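Local coordinates for UDP-L-Rhamnose Synthase (PDB 7JID), which makes UDP-L-rhamnose, holding NADP and the UDP-sugar in one cleft, probably with NADPH as the reductant for the sugar, at residues A[21-25]-A[26-30]; A[44-47]-A[48-52]; A[177-180]-A[181-184]; A[247-250]-A[251-255]. All coordinates share one frame; numbering follows the deposited sequence.

The four contacts come one after another along the chain, each formed where a helix ends or gives way to a loop. Interactions 1 and 2 belong to the NADP-binding, Rossmann-like part: the first joins helix 14-25 to the edge strand 29-32 of the six-stranded parallel sheet, the second closes the next helix, 40-50, and their centres are about 19 Å apart. Interactions 3 and 4 end helices 175-181 and 246-252, with centres about 15 Å apart, and both touch the UDP-rhamnose. The centre of interaction 2 lies about 42 and 44 Å from those of interactions 3 and 4, across the centre of the chain, so one pair shapes the cofactor-binding fold and the other the sugar-nucleotide pocket.

Interaction 1 (A[21-25]-A[26-30]); sequences KILEQ and QGEQV
Helix 14-25 hands over to the next strand through two backbone bonds that reach back into its last turn, Glu28 N to Leu23 O at 2.9 Å and Gly27 N to Glu24 O at 3.0 Å, while Gly27 takes a positive phi of 86°. Just before them, Gln26 N closes the last helical turn on Ile22 O at 3.1 Å. The reversal lays Val30 across the end of the helix. Its CG2 branch, anti to its own carbonyl carbon, wedges against Leu23 CB at 3.5 Å, a tight fit, and against Glu24 CG at 3.7 Å, crossing both side chains at about a right angle. Two waters bridge the polar atoms beside this packing: one links Glu24 OE2 to Val30 N, and another joins the carbonyl oxygens of Glu24 and Glu28. Gln26 runs alongside Ile22, with NE2 3.8 Å from CG2, while its OE1 is held by Arg207. The Glu28 chain bends at its second torsion, and its carboxylate is gripped by Arg207, Trp6 and the backbone N of Met4, which ties the turn to the beginning of the sheet. These paired bonds and the glycine make a Schellman motif, here ending the helix of the beta-alpha-beta unit formed by strand 5-9, helix 14-25 and strand 29-32 in a Rossmann-like fold.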
loop_
_atom_site.group_PDB
_atom_site.type_symbol
_atom_site.label_atom_id
_atom_site.label_comp_id
_atom_site.label_asym_id
_atom_site.label_seq_id
_atom_site.Cartn_x
_atom_site.Cartn_y
_atom_site.Cartn_z
ATOM N N LYS A 21 -19.843 -15.088 16.872
ATOM C CA LYS A 21 -20.482 -16.001 17.866
ATOM C C LYS A 21 -20.744 -15.269 19.179
ATOM O O LYS A 21 -21.853 -15.433 19.735
ATOM C CB LYS A 21 -19.621 -17.228 18.145
ATOM C CG LYS A 21 -20.134 -18.498 17.494
ATOM C CD LYS A 21 -19.069 -19.285 16.766
ATOM C CE LYS A 21 -19.640 -20.195 15.697
ATOM N NZ LYS A 21 -18.691 -20.363 14.574
ATOM N N ILE A 22 -19.761 -14.509 19.670
ATOM C CA ILE A 22 -19.884 -13.756 20.943
ATOM C C ILE A 22 -20.910 -12.632 20.784
ATOM O O ILE A 22 -21.660 -12.414 21.723
ATOM C CB ILE A 22 -18.517 -13.237 21.419
ATOM C CG1 ILE A 22 -17.636 -14.423 21.813
ATOM C CG2 ILE A 22 -18.685 -12.225 22.549
ATOM C CD1 ILE A 22 -16.160 -14.134 21.823
ATOM N N LEU A 23 -20.934 -11.910 19.656
ATOM C CA LEU A 23 -21.906 -10.808 19.442
ATOM C C LEU A 23 -23.327 -11.387 19.514
ATOM O O LEU A 23 -24.221 -10.711 20.091
ATOM C CB LEU A 23 -21.620 -10.139 18.091
ATOM C CG LEU A 23 -20.504 -9.079 18.094
ATOM C CD1 LEU A 23 -20.204 -8.637 16.668
ATOM C CD2 LEU A 23 -20.830 -7.864 18.932
ATOM N N GLU A 24 -23.506 -12.603 18.997
ATOM C CA GLU A 24 -24.825 -13.272 18.865
ATOM C C GLU A 24 -25.267 -13.788 20.239
ATOM O O GLU A 24 -26.451 -13.595 20.574
ATOM C CB GLU A 24 -24.757 -14.344 17.784
ATOM C CG GLU A 24 -24.873 -13.727 16.404
ATOM C CD GLU A 24 -25.096 -14.697 15.267
ATOM O OE1 GLU A 24 -24.544 -15.814 15.334
ATOM O OE2 GLU A 24 -25.800 -14.320 14.308
ATOM N N GLN A 25 -24.340 -14.333 21.033
ATOM C CA GLN A 25 -24.624 -14.765 22.433
ATOM C C GLN A 25 -25.002 -13.538 23.285
ATOM O O GLN A 25 -25.827 -13.684 24.203
ATOM C CB GLN A 25 -23.442 -15.573 22.989
ATOM C CG GLN A 25 -22.637 -14.875 24.078
ATOM C CD GLN A 25 -21.401 -15.647 24.487
ATOM O OE1 GLN A 25 -21.064 -16.686 23.917
ATOM N NE2 GLN A 25 -20.710 -15.142 25.496
ATOM N N GLN A 26 -24.446 -12.361 22.988
ATOM C CA GLN A 26 -24.733 -11.092 23.700
ATOM C C GLN A 26 -26.072 -10.486 23.243
ATOM O O GLN A 26 -26.416 -9.406 23.747
ATOM C CB GLN A 26 -23.601 -10.087 23.486
ATOM C CG GLN A 26 -22.305 -10.462 24.184
ATOM C CD GLN A 26 -21.325 -9.314 24.186
ATOM O OE1 GLN A 26 -21.591 -8.255 23.639
ATOM N NE2 GLN A 26 -20.148 -9.539 24.734
ATOM N N GLY A 27 -26.779 -11.117 22.302
ATOM C CA GLY A 27 -28.101 -10.655 21.827
ATOM C C GLY A 27 -27.998 -9.624 20.712
ATOM O O GLY A 27 -29.002 -8.926 20.448
ATOM N N GLU A 28 -26.829 -9.485 20.073
ATOM C CA GLU A 28 -26.677 -8.524 18.953
ATOM C C GLU A 28 -27.083 -9.188 17.637
ATOM O O GLU A 28 -27.023 -10.427 17.525
ATOM C CB GLU A 28 -25.249 -7.982 18.855
ATOM C CG GLU A 28 -24.748 -7.356 20.140
ATOM C CD GLU A 28 -25.394 -6.059 20.585
ATOM O OE1 GLU A 28 -25.615 -5.168 19.760
ATOM O OE2 GLU A 28 -25.571 -5.901 21.810
ATOM N N GLN A 29 -27.478 -8.368 16.666
ATOM C CA GLN A 29 -27.753 -8.820 15.283
ATOM C C GLN A 29 -26.446 -8.716 14.485
ATOM O O GLN A 29 -25.935 -7.638 14.382
ATOM C CB GLN A 29 -28.833 -7.976 14.626
ATOM C CG GLN A 29 -29.289 -8.558 13.291
ATOM C CD GLN A 29 -30.187 -7.631 12.507
ATOM O OE1 GLN A 29 -30.564 -6.557 12.969
ATOM N NE2 GLN A 29 -30.502 -8.030 11.284
ATOM N N VAL A 30 -25.965 -9.830 13.955
ATOM C CA VAL A 30 -24.718 -9.889 13.152
ATOM C C VAL A 30 -25.105 -10.139 11.693
ATOM O O VAL A 30 -25.858 -11.112 11.426
ATOM C CB VAL A 30 -23.796 -10.985 13.697
ATOM C CG1 VAL A 30 -22.615 -11.241 12.791
ATOM C CG2 VAL A 30 -23.334 -10.637 15.096
HETATM O O HOH W 1 -27.640 -12.049 14.559
HETATM O O HOH W 2 -28.361 -12.023 18.934
#

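Interaction 2 (A[44-47]-A[48-52]); sequences EREI and SEIKP
With Glu46 CG swung opposite its backbone nitrogen (chi1 -175°) and Ile50 CG1 turned to lie beside its own (chi1 -66°), the two side chains, one helical turn apart, run alongside each other and meet at 4.0 Å between Glu46 CG and Ile50 CG1. Beneath them the backbone bond from Ile50 N to Glu46 O is short, 2.8 Å, and nearly straight at 165°. Ile50 CG1 also rests 3.3 Å from that same Glu46 O. Beyond this methylene contact the extended Glu46 chain carries its carboxylate to Ser35 OG and Gln34 N, so two bonds fix it to the loop that follows strand 29-32. That loop belongs to the NADP half of the fold, and helix 40-50 is the connection that carries the chain from edge strand 29-32 over to strand 54-57, past strand 5-9, in the Rossmann-like sheet. Ile47 makes the buried face of the helix, packing on Leu7 of strand 5-9 and on Ile96 and Cys97 of helix 79-99. Its carbonyl oxygen serves the helix end: Lys51 N binds Ile47 O at 3.0 Å, and Pro52 CD comes within 3.5 Å of this oxygen. Lys51, with its positive phi, is where the chain leaves helical geometry. Its NZ folds back to make a weak bond with Ser48 O, 3.2 Å away, on the exposed side of the turn.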
loop_
_atom_site.group_PDB
_atom_site.type_symbol
_atom_site.label_atom_id
_atom_site.label_comp_id
_atom_site.label_asym_id
_atom_site.label_seq_id
_atom_site.Cartn_x
_atom_site.Cartn_y
_atom_site.Cartn_z
ATOM N N GLU A 44 -19.837 0.091 -0.526
ATOM C CA GLU A 44 -20.676 1.283 -0.252
ATOM C C GLU A 44 -22.139 0.908 -0.496
ATOM O O GLU A 44 -22.969 1.330 0.304
ATOM C CB GLU A 44 -20.276 2.474 -1.105
ATOM C CG GLU A 44 -21.192 3.653 -0.852
ATOM C CD GLU A 44 -20.647 4.988 -1.273
ATOM O OE1 GLU A 44 -19.568 5.021 -1.898
ATOM O OE2 GLU A 44 -21.296 5.990 -0.958
ATOM N N ARG A 45 -22.441 0.118 -1.522
ATOM C CA ARG A 45 -23.836 -0.338 -1.750
ATOM C C ARG A 45 -24.286 -1.146 -0.527
ATOM O O ARG A 45 -25.434 -0.927 -0.061
ATOM C CB ARG A 45 -23.964 -1.134 -3.051
ATOM C CG ARG A 45 -23.923 -0.289 -4.321
ATOM C CD ARG A 45 -24.306 -1.147 -5.539
ATOM N NE ARG A 45 -23.394 -2.252 -5.845
ATOM C CZ ARG A 45 -22.244 -2.139 -6.529
ATOM N NH1 ARG A 45 -21.843 -0.962 -6.983
ATOM N NH2 ARG A 45 -21.492 -3.203 -6.751
ATOM N N GLU A 46 -23.446 -2.050 -0.020
ATOM C CA GLU A 46 -23.831 -2.949 1.101
ATOM C C GLU A 46 -24.071 -2.109 2.355
ATOM O O GLU A 46 -25.086 -2.346 3.047
ATOM C CB GLU A 46 -22.802 -4.040 1.362
ATOM C CG GLU A 46 -23.253 -5.025 2.420
ATOM C CD GLU A 46 -22.489 -6.331 2.405
ATOM O OE1 GLU A 46 -21.272 -6.280 2.162
ATOM O OE2 GLU A 46 -23.085 -7.398 2.615
ATOM N N ILE A 47 -23.183 -1.177 2.650
ATOM C CA ILE A 47 -23.274 -0.322 3.862
ATOM C C ILE A 47 -24.493 0.592 3.752
ATOM O O ILE A 47 -25.209 0.738 4.750
ATOM C CB ILE A 47 -21.962 0.438 4.073
ATOM C CG1 ILE A 47 -20.951 -0.553 4.637
ATOM C CG2 ILE A 47 -22.146 1.633 4.969
ATOM C CD1 ILE A 47 -19.562 -0.015 4.851
ATOM N N SER A 48 -24.730 1.146 2.568
ATOM C CA SER A 48 -25.852 2.080 2.333
ATOM C C SER A 48 -27.176 1.340 2.520
ATOM O O SER A 48 -28.118 1.987 3.035
ATOM C CB SER A 48 -25.725 2.708 0.967
ATOM O OG SER A 48 -26.777 3.639 0.789
ATOM N N GLU A 49 -27.247 0.062 2.143
ATOM C CA GLU A 49 -28.477 -0.784 2.186
ATOM C C GLU A 49 -28.672 -1.383 3.590
ATOM O O GLU A 49 -29.795 -1.312 4.133
ATOM C CB GLU A 49 -28.436 -1.910 1.150
ATOM C CG GLU A 49 -29.230 -3.134 1.578
ATOM C CD GLU A 49 -29.732 -4.101 0.517
ATOM O OE1 GLU A 49 -30.744 -3.778 -0.152
ATOM O OE2 GLU A 49 -29.157 -5.211 0.407
ATOM N N ILE A 50 -27.631 -1.972 4.175
ATOM C CA ILE A 50 -27.745 -2.665 5.493
ATOM C C ILE A 50 -27.947 -1.637 6.619
ATOM O O ILE A 50 -28.622 -2.000 7.590
ATOM C CB ILE A 50 -26.526 -3.574 5.751
ATOM C CG1 ILE A 50 -26.461 -4.743 4.763
ATOM C CG2 ILE A 50 -26.506 -4.060 7.199
ATOM C CD1 ILE A 50 -27.704 -5.619 4.715
ATOM N N LYS A 51 -27.314 -0.464 6.549
ATOM C CA LYS A 51 -27.364 0.621 7.561
ATOM C C LYS A 51 -26.944 0.049 8.910
ATOM O O LYS A 51 -27.661 0.120 9.903
ATOM C CB LYS A 51 -28.776 1.222 7.590
ATOM C CG LYS A 51 -29.239 1.668 6.208
ATOM C CD LYS A 51 -30.631 2.245 6.124
ATOM C CE LYS A 51 -30.997 2.602 4.697
ATOM N NZ LYS A 51 -30.388 3.889 4.285
ATOM N N PRO A 52 -25.750 -0.561 9.014
ATOM C CA PRO A 52 -25.336 -1.149 10.281
ATOM C C PRO A 52 -25.014 -0.030 11.272
ATOM O O PRO A 52 -24.678 1.055 10.858
ATOM C CB PRO A 52 -24.039 -1.893 9.929
ATOM C CG PRO A 52 -23.497 -1.086 8.761
ATOM C CD PRO A 52 -24.722 -0.659 7.963
#

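Interaction 3 (A[177-180]-A[181-184]); sequences TKIL and SYSR. With AWU ([[(2~{R},3~{S},4~{R},5~{R})-5-[2,4-bis(oxidanylidene)pyrimidin-1-yl]-3,4-bis(oxidanyl)oxolan-2-yl]methoxy-oxidanyl-phosphoryl] [(2~{R},3~{R},4~{R},5~{R},6~{S})-6-methyl-3,4,5-tris(oxidanyl)oxan-2-yl] hydrogen phosphate), chain C; EDO (1,2-ethanediol), chain I.
Lys178 O is gripped twice by Ser181: OG reaches it at 2.6 Å in the carbonyl plane, on a lone pair, while the backbone N binds at 2.8 Å from 56° above that plane. The double hold closes helix 175-181, whose end presents Lys178, Tyr182 and Arg184 to the UDP-rhamnose pocket. The serine hydroxyl lies between its own backbone N and carbonyl carbon, which turns it back toward the helix. The same Lys178 O sits over the centre of the Tyr182 ring, 3.4 Å above it, and the uracil lies over the opposite face, its C5 3.5 Å above the plane and offset toward the rim. The tyrosine is thus clasped between helix backbone and base, and its OH donates to the ligand phosphate oxygen O2A, in plane at the ring edge, in a very short bond of 2.4 Å. Lys178 lies alongside the ring and bends at its third torsion, bringing NZ 3.1 Å from O2A of the ligand and 2.8 Å from its bridging O3A; this charge would probably help offset that of the diphosphate. Tyr139, Arg257 and His224 also hydrogen-bond to the ligand. The uracil N3 points its N-H almost straight, at 170°, to Arg184 O, 2.8 Å away.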
loop_
_atom_site.group_PDB
_atom_site.type_symbol
_atom_site.label_atom_id
_atom_site.label_comp_id
_atom_site.label_asym_id
_atom_site.label_seq_id
_atom_site.Cartn_x
_atom_site.Cartn_y
_atom_site.Cartn_z
ATOM N N THR A 177 -1.114 -23.812 19.235
ATOM C CA THR A 177 -1.234 -24.978 18.304
ATOM C C THR A 177 -0.013 -25.002 17.384
ATOM O O THR A 177 0.599 -26.096 17.145
ATOM C CB THR A 177 -2.528 -24.939 17.486
ATOM O OG1 THR A 177 -3.573 -24.686 18.423
ATOM C CG2 THR A 177 -2.760 -26.238 16.741
ATOM N N LYS A 178 0.310 -23.855 16.816
ATOM C CA LYS A 178 1.434 -23.771 15.862
ATOM C C LYS A 178 2.721 -24.191 16.564
ATOM O O LYS A 178 3.414 -25.076 16.005
ATOM C CB LYS A 178 1.489 -22.373 15.223
ATOM C CG LYS A 178 0.353 -22.191 14.226
ATOM C CD LYS A 178 0.507 -21.087 13.243
ATOM C CE LYS A 178 0.470 -19.759 13.932
ATOM N NZ LYS A 178 0.751 -18.670 12.968
ATOM N N ILE A 179 3.057 -23.630 17.732
ATOM C CA ILE A 179 4.420 -23.893 18.277
ATOM C C ILE A 179 4.500 -25.348 18.759
ATOM O O ILE A 179 5.600 -25.912 18.651
ATOM C CB ILE A 179 4.881 -22.854 19.312
ATOM C CG1 ILE A 179 4.068 -22.894 20.609
ATOM C CG2 ILE A 179 4.920 -21.492 18.650
ATOM C CD1 ILE A 179 4.710 -22.142 21.753
ATOM N N LEU A 180 3.378 -25.975 19.132
ATOM C CA LEU A 180 3.353 -27.408 19.501
ATOM C C LEU A 180 3.717 -28.231 18.266
ATOM O O LEU A 180 4.296 -29.326 18.444
ATOM C CB LEU A 180 1.992 -27.814 20.056
ATOM C CG LEU A 180 1.742 -27.459 21.519
ATOM C CD1 LEU A 180 0.278 -27.656 21.880
ATOM C CD2 LEU A 180 2.642 -28.252 22.460
ATOM N N SER A 181 3.471 -27.708 17.069
ATOM C CA SER A 181 3.621 -28.469 15.796
ATOM C C SER A 181 5.047 -28.338 15.266
ATOM O O SER A 181 5.409 -29.114 14.353
ATOM C CB SER A 181 2.597 -28.039 14.765
ATOM O OG SER A 181 3.000 -26.844 14.107
ATOM N N TYR A 182 5.837 -27.397 15.773
ATOM C CA TYR A 182 7.118 -27.004 15.138
ATOM C C TYR A 182 8.252 -27.865 15.716
ATOM O O TYR A 182 8.366 -27.963 16.939
ATOM C CB TYR A 182 7.387 -25.502 15.305
ATOM C CG TYR A 182 6.507 -24.590 14.479
ATOM C CD1 TYR A 182 5.962 -24.987 13.268
ATOM C CD2 TYR A 182 6.230 -23.296 14.906
ATOM C CE1 TYR A 182 5.139 -24.146 12.525
ATOM C CE2 TYR A 182 5.389 -22.462 14.188
ATOM C CZ TYR A 182 4.860 -22.862 12.973
ATOM O OH TYR A 182 4.042 -22.048 12.208
ATOM N N SER A 183 9.018 -28.505 14.831
ATOM C CA SER A 183 10.205 -29.346 15.154
ATOM C C SER A 183 11.206 -28.562 15.996
ATOM O O SER A 183 11.791 -29.161 16.911
ATOM C CB SER A 183 10.867 -29.859 13.898
ATOM O OG SER A 183 9.978 -30.725 13.196
ATOM N N ARG A 184 11.448 -27.294 15.664
ATOM C CA ARG A 184 12.410 -26.435 16.380
ATOM C C ARG A 184 11.717 -25.117 16.743
ATOM O O ARG A 184 10.913 -24.623 15.914
ATOM C CB ARG A 184 13.679 -26.193 15.551
ATOM C CG ARG A 184 14.463 -27.471 15.270
ATOM C CD ARG A 184 15.906 -27.180 14.882
ATOM N NE ARG A 184 15.910 -26.617 13.557
ATOM C CZ ARG A 184 16.906 -25.940 12.988
ATOM N NH1 ARG A 184 18.035 -25.676 13.616
ATOM N NH2 ARG A 184 16.724 -25.498 11.763
HETATM P PA AWU C . 4.369 -18.422 12.290
HETATM O O1A AWU C . 5.261 -18.385 11.107
HETATM O O2A AWU C . 3.597 -19.700 12.571
HETATM O O3A AWU C . 3.121 -17.375 12.329
HETATM P PB AWU C . 3.012 -15.936 11.531
HETATM O O1B AWU C . 4.224 -14.991 11.716
HETATM O O2B AWU C . 2.507 -16.226 10.100
HETATM O O3B AWU C . 1.839 -15.312 12.422
HETATM C "C5'" AWU C . -0.340 -12.505 11.706
HETATM O "O5'" AWU C . 0.148 -13.815 11.923
HETATM C "C4'" AWU C . -0.366 -11.747 13.022
HETATM O "O4'" AWU C . -0.692 -10.352 12.829
HETATM C "C3'" AWU C . 0.986 -11.831 13.651
HETATM O "O3'" AWU C . 0.869 -11.390 14.978
HETATM C "C2'" AWU C . 1.514 -13.259 13.750
HETATM C "C1'" AWU C . 1.381 -13.984 12.485
HETATM N N1 AWU C . 8.417 -20.423 14.852
HETATM C C2 AWU C . 9.280 -21.333 15.439
HETATM O O2 AWU C . 9.567 -21.228 16.650
HETATM N N3 AWU C . 9.690 -22.412 14.700
HETATM C C4 AWU C . 9.399 -22.530 13.377
HETATM O O4 AWU C . 9.804 -23.587 12.765
HETATM C C5 AWU C . 8.513 -21.624 12.793
HETATM C C6 AWU C . 8.105 -20.503 13.509
HETATM C C1C AWU C . 7.926 -19.245 15.622
HETATM C C2C AWU C . 8.054 -17.880 14.947
HETATM C C3C AWU C . 6.887 -17.096 15.600
HETATM C C4C AWU C . 5.887 -18.186 15.819
HETATM C C5C AWU C . 4.693 -18.169 14.889
HETATM C "C6'" AWU C . -1.735 -12.707 11.117
HETATM O "O2'" AWU C . 0.676 -13.965 14.641
HETATM O O2C AWU C . 9.301 -17.327 15.282
HETATM O O3C AWU C . 7.253 -16.623 16.884
HETATM O O4C AWU C . 6.526 -19.438 15.608
HETATM O O5C AWU C . 5.224 -18.063 13.548
HETATM C C1 EDO I . 7.403 -28.357 20.061
HETATM O O1 EDO I . 8.460 -28.871 19.266
HETATM C C2 EDO I . 6.967 -29.358 21.083
HETATM O O2 EDO I . 5.922 -30.202 20.610
#

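Interaction 4 (A[247-250]-A[251-255]); sequences EQQL and AILKA. With AWU ([[(2~{R},3~{S},4~{R},5~{R})-5-[2,4-bis(oxidanylidene)pyrimidin-1-yl]-3,4-bis(oxidanyl)oxolan-2-yl]methoxy-oxidanyl-phosphoryl] [(2~{R},3~{R},4~{R},5~{R},6~{S})-6-methyl-3,4,5-tris(oxidanyl)oxan-2-yl] hydrogen phosphate), chain C.
Gln249 lays its methylene chain obliquely across Leu253, with CG only 3.4 Å from CD1 and the amide carbon CD close behind at 3.7 Å from the same methyl. The side chain leaves opposite its backbone nitrogen (chi1 -177°) and stays extended, which carries the amide beyond the leucine to the ligand. There NE2 donates to O2C, the 2'-hydroxyl of the uridine ribose, at 2.6 Å with an angle of 145° at the hydrogen. Cys186 and Met244 also touch this side chain. The backbone below is coming undone. Gln249 O takes Ile252 N at 3.1 Å, and receives a second, weak bond from Leu253 N. One residue before Ile252, Ala251 N divides itself weakly between Glu247 O and Gln248 O. Leu253, whose side chain also meets Asp71, then leads the chain away, and Lys254 N is bound by the carboxylate of that aspartate. Helix 246-252 thus ends in a weakly bonded last turn that mixes i to i+3 and i to i+4 bonds, and Gln249, in that last turn, supplies a ribose contact of the UDP-sugar pocket.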
loop_
_atom_site.group_PDB
_atom_site.type_symbol
_atom_site.label_atom_id
_atom_site.label_comp_id
_atom_site.label_asym_id
_atom_site.label_seq_id
_atom_site.Cartn_x
_atom_site.Cartn_y
_atom_site.Cartn_z
ATOM N N GLU A 247 18.740 -16.652 13.664
ATOM C CA GLU A 247 19.534 -16.848 12.415
ATOM C C GLU A 247 19.233 -18.232 11.818
ATOM O O GLU A 247 19.030 -18.326 10.593
ATOM C CB GLU A 247 21.016 -16.651 12.756
ATOM C CG GLU A 247 21.376 -15.241 13.207
ATOM C CD GLU A 247 20.911 -14.788 14.600
ATOM O OE1 GLU A 247 20.842 -15.648 15.555
ATOM O OE2 GLU A 247 20.515 -13.573 14.718
ATOM N N GLN A 248 19.200 -19.287 12.628
ATOM C CA GLN A 248 18.795 -20.639 12.164
ATOM C C GLN A 248 17.385 -20.574 11.571
ATOM O O GLN A 248 17.140 -21.187 10.513
ATOM C CB GLN A 248 18.836 -21.645 13.308
ATOM C CG GLN A 248 20.232 -22.199 13.563
ATOM C CD GLN A 248 20.243 -23.023 14.832
ATOM O OE1 GLN A 248 19.915 -22.528 15.903
ATOM N NE2 GLN A 248 20.569 -24.311 14.715
ATOM N N GLN A 249 16.466 -19.869 12.259
ATOM C CA GLN A 249 15.070 -19.779 11.778
ATOM C C GLN A 249 15.015 -19.020 10.440
ATOM O O GLN A 249 14.273 -19.460 9.580
ATOM C CB GLN A 249 14.223 -19.061 12.829
ATOM C CG GLN A 249 12.755 -18.978 12.440
ATOM C CD GLN A 249 11.957 -18.126 13.407
ATOM O OE1 GLN A 249 12.143 -16.903 13.515
ATOM N NE2 GLN A 249 11.146 -18.797 14.195
ATOM N N LEU A 250 15.717 -17.904 10.325
ATOM C CA LEU A 250 15.695 -17.050 9.107
ATOM C C LEU A 250 16.039 -17.929 7.906
ATOM O O LEU A 250 15.492 -17.711 6.832
ATOM C CB LEU A 250 16.661 -15.878 9.271
ATOM C CG LEU A 250 16.604 -14.833 8.153
ATOM C CD1 LEU A 250 15.237 -14.175 8.105
ATOM C CD2 LEU A 250 17.668 -13.775 8.369
ATOM N N ALA A 251 16.949 -18.899 8.077
ATOM C CA ALA A 251 17.435 -19.715 6.945
ATOM C C ALA A 251 16.375 -20.682 6.421
ATOM O O ALA A 251 16.439 -21.048 5.218
ATOM C CB ALA A 251 18.682 -20.445 7.360
ATOM N N ILE A 252 15.427 -21.095 7.257
ATOM C CA ILE A 252 14.461 -22.149 6.875
ATOM C C ILE A 252 13.090 -21.527 6.602
ATOM O O ILE A 252 12.214 -22.300 6.182
ATOM C CB ILE A 252 14.414 -23.318 7.876
ATOM C CG1 ILE A 252 13.991 -22.918 9.293
ATOM C CG2 ILE A 252 15.766 -24.037 7.889
ATOM C CD1 ILE A 252 13.253 -23.997 10.028
ATOM N N LEU A 253 12.889 -20.236 6.889
ATOM C CA LEU A 253 11.593 -19.569 6.555
ATOM C C LEU A 253 11.773 -18.683 5.313
ATOM O O LEU A 253 12.909 -18.342 4.958
ATOM C CB LEU A 253 11.084 -18.739 7.742
ATOM C CG LEU A 253 10.868 -19.489 9.053
ATOM C CD1 LEU A 253 10.280 -18.580 10.098
ATOM C CD2 LEU A 253 9.986 -20.700 8.801
ATOM N N LYS A 254 10.679 -18.272 4.663
ATOM C CA LYS A 254 10.792 -17.354 3.491
ATOM C C LYS A 254 10.943 -15.901 3.946
ATOM O O LYS A 254 11.210 -15.056 3.109
ATOM C CB LYS A 254 9.548 -17.441 2.598
ATOM C CG LYS A 254 9.215 -18.828 2.070
ATOM C CD LYS A 254 10.383 -19.603 1.510
ATOM C CE LYS A 254 9.959 -20.991 1.064
ATOM N NZ LYS A 254 11.099 -21.940 1.016
ATOM N N ALA A 255 10.691 -15.605 5.217
ATOM C CA ALA A 255 10.730 -14.227 5.738
ATOM C C ALA A 255 11.139 -14.299 7.211
ATOM O O ALA A 255 10.969 -15.365 7.850
ATOM C CB ALA A 255 9.359 -13.581 5.575
HETATM P PA AWU C . 4.369 -18.422 12.290
HETATM O O1A AWU C . 5.261 -18.385 11.107
HETATM O O2A AWU C . 3.597 -19.700 12.571
HETATM O O3A AWU C . 3.121 -17.375 12.329
HETATM P PB AWU C . 3.012 -15.936 11.531
HETATM O O1B AWU C . 4.224 -14.991 11.716
HETATM O O2B AWU C . 2.507 -16.226 10.100
HETATM O O3B AWU C . 1.839 -15.312 12.422
HETATM C "C5'" AWU C . -0.340 -12.505 11.706
HETATM O "O5'" AWU C . 0.148 -13.815 11.923
HETATM C "C4'" AWU C . -0.366 -11.747 13.022
HETATM O "O4'" AWU C . -0.692 -10.352 12.829
HETATM C "C3'" AWU C . 0.986 -11.831 13.651
HETATM O "O3'" AWU C . 0.869 -11.390 14.978
HETATM C "C2'" AWU C . 1.514 -13.259 13.750
HETATM C "C1'" AWU C . 1.381 -13.984 12.485
HETATM N N1 AWU C . 8.417 -20.423 14.852
HETATM C C2 AWU C . 9.280 -21.333 15.439
HETATM O O2 AWU C . 9.567 -21.228 16.650
HETATM N N3 AWU C . 9.690 -22.412 14.700
HETATM C C4 AWU C . 9.399 -22.530 13.377
HETATM O O4 AWU C . 9.804 -23.587 12.765
HETATM C C5 AWU C . 8.513 -21.624 12.793
HETATM C C6 AWU C . 8.105 -20.503 13.509
HETATM C C1C AWU C . 7.926 -19.245 15.622
HETATM C C2C AWU C . 8.054 -17.880 14.947
HETATM C C3C AWU C . 6.887 -17.096 15.600
HETATM C C4C AWU C . 5.887 -18.186 15.819
HETATM C C5C AWU C . 4.693 -18.169 14.889
HETATM C "C6'" AWU C . -1.735 -12.707 11.117
HETATM O "O2'" AWU C . 0.676 -13.965 14.641
HETATM O O2C AWU C . 9.301 -17.327 15.282
HETATM O O3C AWU C . 7.253 -16.623 16.884
HETATM O O4C AWU C . 6.526 -19.438 15.608
HETATM O O5C AWU C . 5.224 -18.063 13.548
#